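Local coordinates for protein geranylgeranyl Pyrophosphate Synthetase (Geoglobus acetivorans, PDB 5JFQ) that catalyses magnesium-dependent condensation of isopentenyl diphosphate with dimethylallyl diphosphate and the longer allylic intermediates, giving mainly geranylgeranyl diphosphate and some farnesyl diphosphate, at residues B[22-27]-B[69-74]; B[33-38]-B[109-114]. All coordinates share one frame; numbering follows the deposited sequence.

Interaction 1: residues B[22-27]-B[69-74]; sequences ELLKEQ and AAIAIE
Leu23 and Ile71 make the firmer half of this contact. The CD1 methyl of Leu23 comes in obliquely and sits over the branch point of Ile71, 3.9 Å from Ile71 CG2 and 4.0 Å from Ile71 CG1. Ile71 can offer this fork because its CG1 lies beside the backbone N (chi1 -61°), which turns CG2 toward the leucines and presents both branches to the incoming methyl. Leu24 adds a looser touch: its side chain runs past Ile71 in the opposite sense, and its CD1 comes no nearer than 4.2 Å to Ile71 CG2. One isoleucine thus meets two consecutive leucines from the end of helix 9-23, where the backbone leaves helical geometry at Leu24 and both side chains can still point inward. The leucines are also packed on Ile122 of helix 105-123, so they lie between that helix and helix 67-88 in the all-helical prenyl synthase fold. Helix 67-88 also carries, further on, His77, which by similarity binds isopentenyl diphosphate, and Asp84 and Asp88, which by similarity bind magnesium. The outer side is different in character. Glu22, Lys25, Glu26 and Gln27 are exposed and make no approach to the helix. There Lys25 folds back so that its NZ donates to Glu22 O (2.7 Å), in the carbonyl plane and onto a lone pair at a C=O...N angle of 137°, tying the loop to the last helical turn. Farther along, Glu26 pairs with Lys41, and Gln27 packs on Glu149 of the second subunit.

Interaction 2: residues B[33-38]-B[109-114]; sequences YRAARH and ILAGDT
Ala36 and Ala111 bring the two backbones to within 4.4 Å, CA to CA, an approach that only small side chains permit. The apolar part of the contact is three alanine methyls: Ala111 CB lies 3.8 Å from Ala35 CB and 4.0 Å from Ala36 CB, and it also lies against the backbone, 3.7 Å from Ala36 N. Half a turn of helix 30-36 is therefore laid over a single residue of helix 105-123. The aromatic part lies one turn farther along, where Thr114 CG2 meets Tyr33 CE2 at 4.1 Å, the two side chains running nearly perpendicular to each other. Beyond this touch, Tyr33 OH is hydrogen-bonded to Glu149 of the second subunit, which places the contact beside the dimer interface that helix 105-123 helps to build; Asp113 OD2 is hydrogen-bonded to His83 ND1 of that subunit. Among the polar groups, Thr114 turns OG1 back along its own helix (chi1 -62°) and donates to Leu110 O at 2.7 Å, tilted 31° from the carbonyl plane. The same oxygen takes Thr114 N at 2.8 Å from the other face of that plane, so two donors grip it and hold the hydroxyl against its own helix, leaving the methyl on the side toward Tyr33. A cationic group completes the set: Tyr33 CD2 lies 3.4 Å above the guanidinium plane of Arg37, offset toward the rim of that group, while Arg37 NE stands in plane at the ring's edge, so this is no stack on the ring face. Arg37 is salt-bridged to Glu118. The join between the segments is thus apolar, and the buried polar groups of Tyr33, Thr114 and Arg37 find their bonds within their own segment or outside both.

In the fold
From the N terminus, helix 9-23 ends in the loop that leads to helix 30-36. Interaction 1 joins the end of helix 9-23 to helix 67-88, closing a loop of 41 residues; interaction 2 brings helix 30-36 to helix 105-123, closing one of 70. Their segments alternate along the chain, so the two loops cross and neither nests in the other. The centres lie 12 Å apart, and the segments also meet directly through a probable hydrogen bond from Arg37 NH2 to Lys25 O (2.7 Å). Together the contacts tie the N-terminal helices to two long helices of the fold, close to the second subunit.

Interaction 1: residues B[22-27]-B[69-74]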
loop_
_atom_site.group_PDB
_atom_site.type_symbol
_atom_site.label_atom_id
_atom_site.label_comp_id
_atom_site.label_asym_id
_atom_site.label_seq_id
_atom_site.Cartn_x
_atom_site.Cartn_y
_atom_site.Cartn_z
ATOM N N GLU B 22 -20.782 3.836 2.754
ATOM C CA GLU B 22 -21.152 4.107 1.374
ATOM C C GLU B 22 -19.980 3.910 0.419
ATOM O O GLU B 22 -20.165 3.417 -0.697
ATOM C CB GLU B 22 -21.699 5.528 1.265
ATOM C CG GLU B 22 -21.950 5.984 -0.137
ATOM C CD GLU B 22 -22.264 7.462 -0.177
ATOM O OE1 GLU B 22 -22.841 7.964 0.818
ATOM O OE2 GLU B 22 -21.915 8.127 -1.181
ATOM N N LEU B 23 -18.772 4.265 0.849
ATOM C CA LEU B 23 -17.579 4.144 0.030
ATOM C C LEU B 23 -16.777 2.872 0.286
ATOM O O LEU B 23 -15.983 2.479 -0.573
ATOM C CB LEU B 23 -16.664 5.348 0.267
ATOM C CG LEU B 23 -17.228 6.724 -0.062
ATOM C CD1 LEU B 23 -16.337 7.811 0.503
ATOM C CD2 LEU B 23 -17.328 6.862 -1.563
ATOM N N LEU B 24 -16.937 2.220 1.436
ATOM C CA LEU B 24 -16.115 1.043 1.688
ATOM C C LEU B 24 -16.980 -0.202 1.817
ATOM O O LEU B 24 -16.964 -0.897 2.841
ATOM C CB LEU B 24 -15.243 1.258 2.925
ATOM C CG LEU B 24 -14.111 2.262 2.680
ATOM C CD1 LEU B 24 -13.569 2.826 3.990
ATOM C CD2 LEU B 24 -13.001 1.638 1.825
ATOM N N LYS B 25 -17.724 -0.500 0.765
ATOM C CA LYS B 25 -18.614 -1.641 0.796
ATOM C C LYS B 25 -17.811 -2.938 0.854
ATOM O O LYS B 25 -16.637 -2.990 0.481
ATOM C CB LYS B 25 -19.515 -1.628 -0.434
ATOM C CG LYS B 25 -20.955 -1.380 -0.118
ATOM C CD LYS B 25 -21.293 0.101 -0.240
ATOM C CE LYS B 25 -21.424 0.508 -1.702
ATOM N NZ LYS B 25 -21.981 1.877 -1.881
ATOM N N GLU B 26 -18.456 -3.997 1.334
ATOM C CA GLU B 26 -17.912 -5.326 1.117
ATOM C C GLU B 26 -18.273 -5.786 -0.285
ATOM O O GLU B 26 -19.267 -5.349 -0.869
ATOM C CB GLU B 26 -18.425 -6.317 2.160
ATOM C CG GLU B 26 -17.905 -6.047 3.558
ATOM C CD GLU B 26 -18.252 -7.144 4.541
ATOM O OE1 GLU B 26 -18.022 -8.330 4.212
ATOM O OE2 GLU B 26 -18.761 -6.813 5.636
ATOM N N GLN B 27 -17.458 -6.683 -0.817
ATOM C CA GLN B 27 -17.441 -6.973 -2.244
ATOM C C GLN B 27 -16.797 -8.353 -2.410
ATOM O O GLN B 27 -16.409 -8.991 -1.426
ATOM C CB GLN B 27 -16.713 -5.829 -2.951
ATOM C CG GLN B 27 -16.593 -5.868 -4.448
ATOM C CD GLN B 27 -15.508 -4.906 -4.903
ATOM O OE1 GLN B 27 -15.406 -3.794 -4.367
ATOM N NE2 GLN B 27 -14.660 -5.341 -5.854
ATOM N N ALA B 69 -11.377 13.113 1.579
ATOM C CA ALA B 69 -10.122 13.139 2.316
ATOM C C ALA B 69 -10.290 12.654 3.753
ATOM O O ALA B 69 -9.363 12.063 4.325
ATOM C CB ALA B 69 -9.552 14.544 2.310
ATOM N N ALA B 70 -11.444 12.896 4.367
ATOM C CA ALA B 70 -11.648 12.344 5.697
ATOM C C ALA B 70 -11.730 10.823 5.632
ATOM O O ALA B 70 -11.064 10.119 6.398
ATOM C CB ALA B 70 -12.902 12.936 6.338
ATOM N N ILE B 71 -12.530 10.296 4.709
ATOM C CA ILE B 71 -12.602 8.849 4.579
ATOM C C ILE B 71 -11.250 8.288 4.151
ATOM O O ILE B 71 -10.850 7.207 4.602
ATOM C CB ILE B 71 -13.737 8.476 3.604
ATOM C CG1 ILE B 71 -15.065 8.991 4.156
ATOM C CG2 ILE B 71 -13.809 6.968 3.362
ATOM C CD1 ILE B 71 -15.276 8.653 5.627
ATOM N N ALA B 72 -10.501 9.019 3.318
ATOM C CA ALA B 72 -9.246 8.463 2.822
ATOM C C ALA B 72 -8.233 8.310 3.941
ATOM O O ALA B 72 -7.549 7.286 4.031
ATOM C CB ALA B 72 -8.665 9.328 1.706
ATOM N N ILE B 73 -8.123 9.316 4.797
ATOM C CA ILE B 73 -7.174 9.245 5.894
ATOM C C ILE B 73 -7.578 8.166 6.894
ATOM O O ILE B 73 -6.723 7.423 7.396
ATOM C CB ILE B 73 -7.041 10.630 6.536
ATOM C CG1 ILE B 73 -6.339 11.547 5.539
ATOM C CG2 ILE B 73 -6.316 10.535 7.874
ATOM C CD1 ILE B 73 -5.835 12.809 6.140
ATOM N N GLU B 74 -8.876 8.032 7.181
ATOM C CA GLU B 74 -9.307 6.949 8.063
ATOM C C GLU B 74 -8.975 5.599 7.458
ATOM O O GLU B 74 -8.607 4.657 8.172
ATOM C CB GLU B 74 -10.806 7.026 8.347
ATOM C CG GLU B 74 -11.327 5.907 9.258
ATOM C CD GLU B 74 -10.887 6.049 10.710
ATOM O OE1 GLU B 74 -10.253 7.060 11.050
ATOM O OE2 GLU B 74 -11.173 5.146 11.519
#

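Interaction 2: residues B[33-38]-B[109-114]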
loop_
_atom_site.group_PDB
_atom_site.type_symbol
_atom_site.label_atom_id
_atom_site.label_comp_id
_atom_site.label_asym_id
_atom_site.label_seq_id
_atom_site.Cartn_x
_atom_site.Cartn_y
_atom_site.Cartn_z
ATOM N N TYR B 33 -12.604 -8.990 1.582
ATOM C CA TYR B 33 -13.283 -7.795 2.061
ATOM C C TYR B 33 -13.827 -7.974 3.470
ATOM O O TYR B 33 -13.915 -6.994 4.222
ATOM C CB TYR B 33 -14.377 -7.394 1.066
ATOM C CG TYR B 33 -13.791 -6.699 -0.143
ATOM C CD1 TYR B 33 -13.419 -7.413 -1.275
ATOM C CD2 TYR B 33 -13.545 -5.334 -0.124
ATOM C CE1 TYR B 33 -12.858 -6.775 -2.372
ATOM C CE2 TYR B 33 -12.982 -4.684 -1.216
ATOM C CZ TYR B 33 -12.645 -5.407 -2.337
ATOM O OH TYR B 33 -12.081 -4.754 -3.416
ATOM N N ARG B 34 -14.177 -9.204 3.857
ATOM C CA ARG B 34 -14.527 -9.455 5.248
ATOM C C ARG B 34 -13.374 -9.038 6.143
ATOM O O ARG B 34 -13.570 -8.354 7.155
ATOM C CB ARG B 34 -14.872 -10.931 5.428
ATOM C CG ARG B 34 -15.990 -11.255 6.419
ATOM C CD ARG B 34 -16.139 -12.783 6.548
ATOM N NE ARG B 34 -16.329 -13.418 5.239
ATOM C CZ ARG B 34 -15.902 -14.641 4.915
ATOM N NH1 ARG B 34 -15.231 -15.378 5.807
ATOM N NH2 ARG B 34 -16.139 -15.121 3.688
ATOM N N ALA B 35 -12.151 -9.378 5.728
ATOM C CA ALA B 35 -10.956 -8.951 6.439
ATOM C C ALA B 35 -10.745 -7.447 6.322
ATOM O O ALA B 35 -10.413 -6.780 7.310
ATOM C CB ALA B 35 -9.736 -9.708 5.906
ATOM N N ALA B 36 -10.920 -6.887 5.120
ATOM C CA ALA B 36 -10.626 -5.465 4.942
ATOM C C ALA B 36 -11.628 -4.559 5.641
ATOM O O ALA B 36 -11.317 -3.396 5.906
ATOM C CB ALA B 36 -10.578 -5.097 3.457
ATOM N N ARG B 37 -12.823 -5.041 5.931
ATOM C CA ARG B 37 -13.810 -4.222 6.611
ATOM C C ARG B 37 -13.939 -4.585 8.068
ATOM O O ARG B 37 -14.769 -3.996 8.755
ATOM C CB ARG B 37 -15.189 -4.337 5.946
ATOM C CG ARG B 37 -15.424 -3.390 4.788
ATOM C CD ARG B 37 -14.377 -3.606 3.771
ATOM N NE ARG B 37 -14.672 -3.038 2.464
ATOM C CZ ARG B 37 -13.936 -2.119 1.854
ATOM N NH1 ARG B 37 -12.842 -1.650 2.441
ATOM N NH2 ARG B 37 -14.283 -1.710 0.639
ATOM N N HIS B 38 -13.139 -5.539 8.551
ATOM C CA HIS B 38 -13.270 -6.012 9.926
ATOM C C HIS B 38 -13.148 -4.871 10.931
ATOM O O HIS B 38 -14.033 -4.684 11.771
ATOM C CB HIS B 38 -12.232 -7.090 10.209
ATOM C CG HIS B 38 -12.364 -7.699 11.565
ATOM N ND1 HIS B 38 -13.543 -8.252 12.021
ATOM C CD2 HIS B 38 -11.468 -7.836 12.572
ATOM C CE1 HIS B 38 -13.367 -8.699 13.250
ATOM N NE2 HIS B 38 -12.116 -8.465 13.608
ATOM N N ILE B 109 -2.412 -9.173 5.090
ATOM C CA ILE B 109 -1.575 -8.313 4.268
ATOM C C ILE B 109 -2.388 -7.745 3.111
ATOM O O ILE B 109 -2.437 -6.526 2.907
ATOM C CB ILE B 109 -0.335 -9.077 3.783
ATOM C CG1 ILE B 109 0.548 -9.440 4.993
ATOM C CG2 ILE B 109 0.424 -8.247 2.742
ATOM C CD1 ILE B 109 1.693 -10.367 4.665
ATOM N N LEU B 110 -3.071 -8.619 2.363
ATOM C CA LEU B 110 -3.890 -8.156 1.242
ATOM C C LEU B 110 -4.997 -7.221 1.698
ATOM O O LEU B 110 -5.388 -6.320 0.948
ATOM C CB LEU B 110 -4.509 -9.333 0.476
ATOM C CG LEU B 110 -3.561 -10.302 -0.246
ATOM C CD1 LEU B 110 -4.292 -11.538 -0.819
ATOM C CD2 LEU B 110 -2.733 -9.588 -1.307
ATOM N N ALA B 111 -5.536 -7.421 2.902
ATOM C CA ALA B 111 -6.626 -6.557 3.339
ATOM C C ALA B 111 -6.136 -5.125 3.510
ATOM O O ALA B 111 -6.742 -4.187 2.978
ATOM C CB ALA B 111 -7.254 -7.085 4.626
ATOM N N GLY B 112 -5.021 -4.939 4.223
ATOM C CA GLY B 112 -4.441 -3.612 4.335
ATOM C C GLY B 112 -3.973 -3.065 2.997
ATOM O O GLY B 112 -4.138 -1.876 2.713
ATOM N N ASP B 113 -3.383 -3.926 2.152
ATOM C CA ASP B 113 -2.998 -3.491 0.810
ATOM C C ASP B 113 -4.198 -2.971 0.036
ATOM O O ASP B 113 -4.059 -2.057 -0.784
ATOM C CB ASP B 113 -2.359 -4.631 0.028
ATOM C CG ASP B 113 -0.945 -4.920 0.460
ATOM O OD1 ASP B 113 -0.387 -4.169 1.282
ATOM O OD2 ASP B 113 -0.381 -5.913 -0.044
ATOM N N THR B 114 -5.376 -3.550 0.290
ATOM C CA THR B 114 -6.603 -3.133 -0.374
ATOM C C THR B 114 -7.099 -1.806 0.178
ATOM O O THR B 114 -7.399 -0.874 -0.578
ATOM C CB THR B 114 -7.683 -4.194 -0.201
ATOM O OG1 THR B 114 -7.269 -5.430 -0.805
ATOM C CG2 THR B 114 -8.985 -3.701 -0.834
#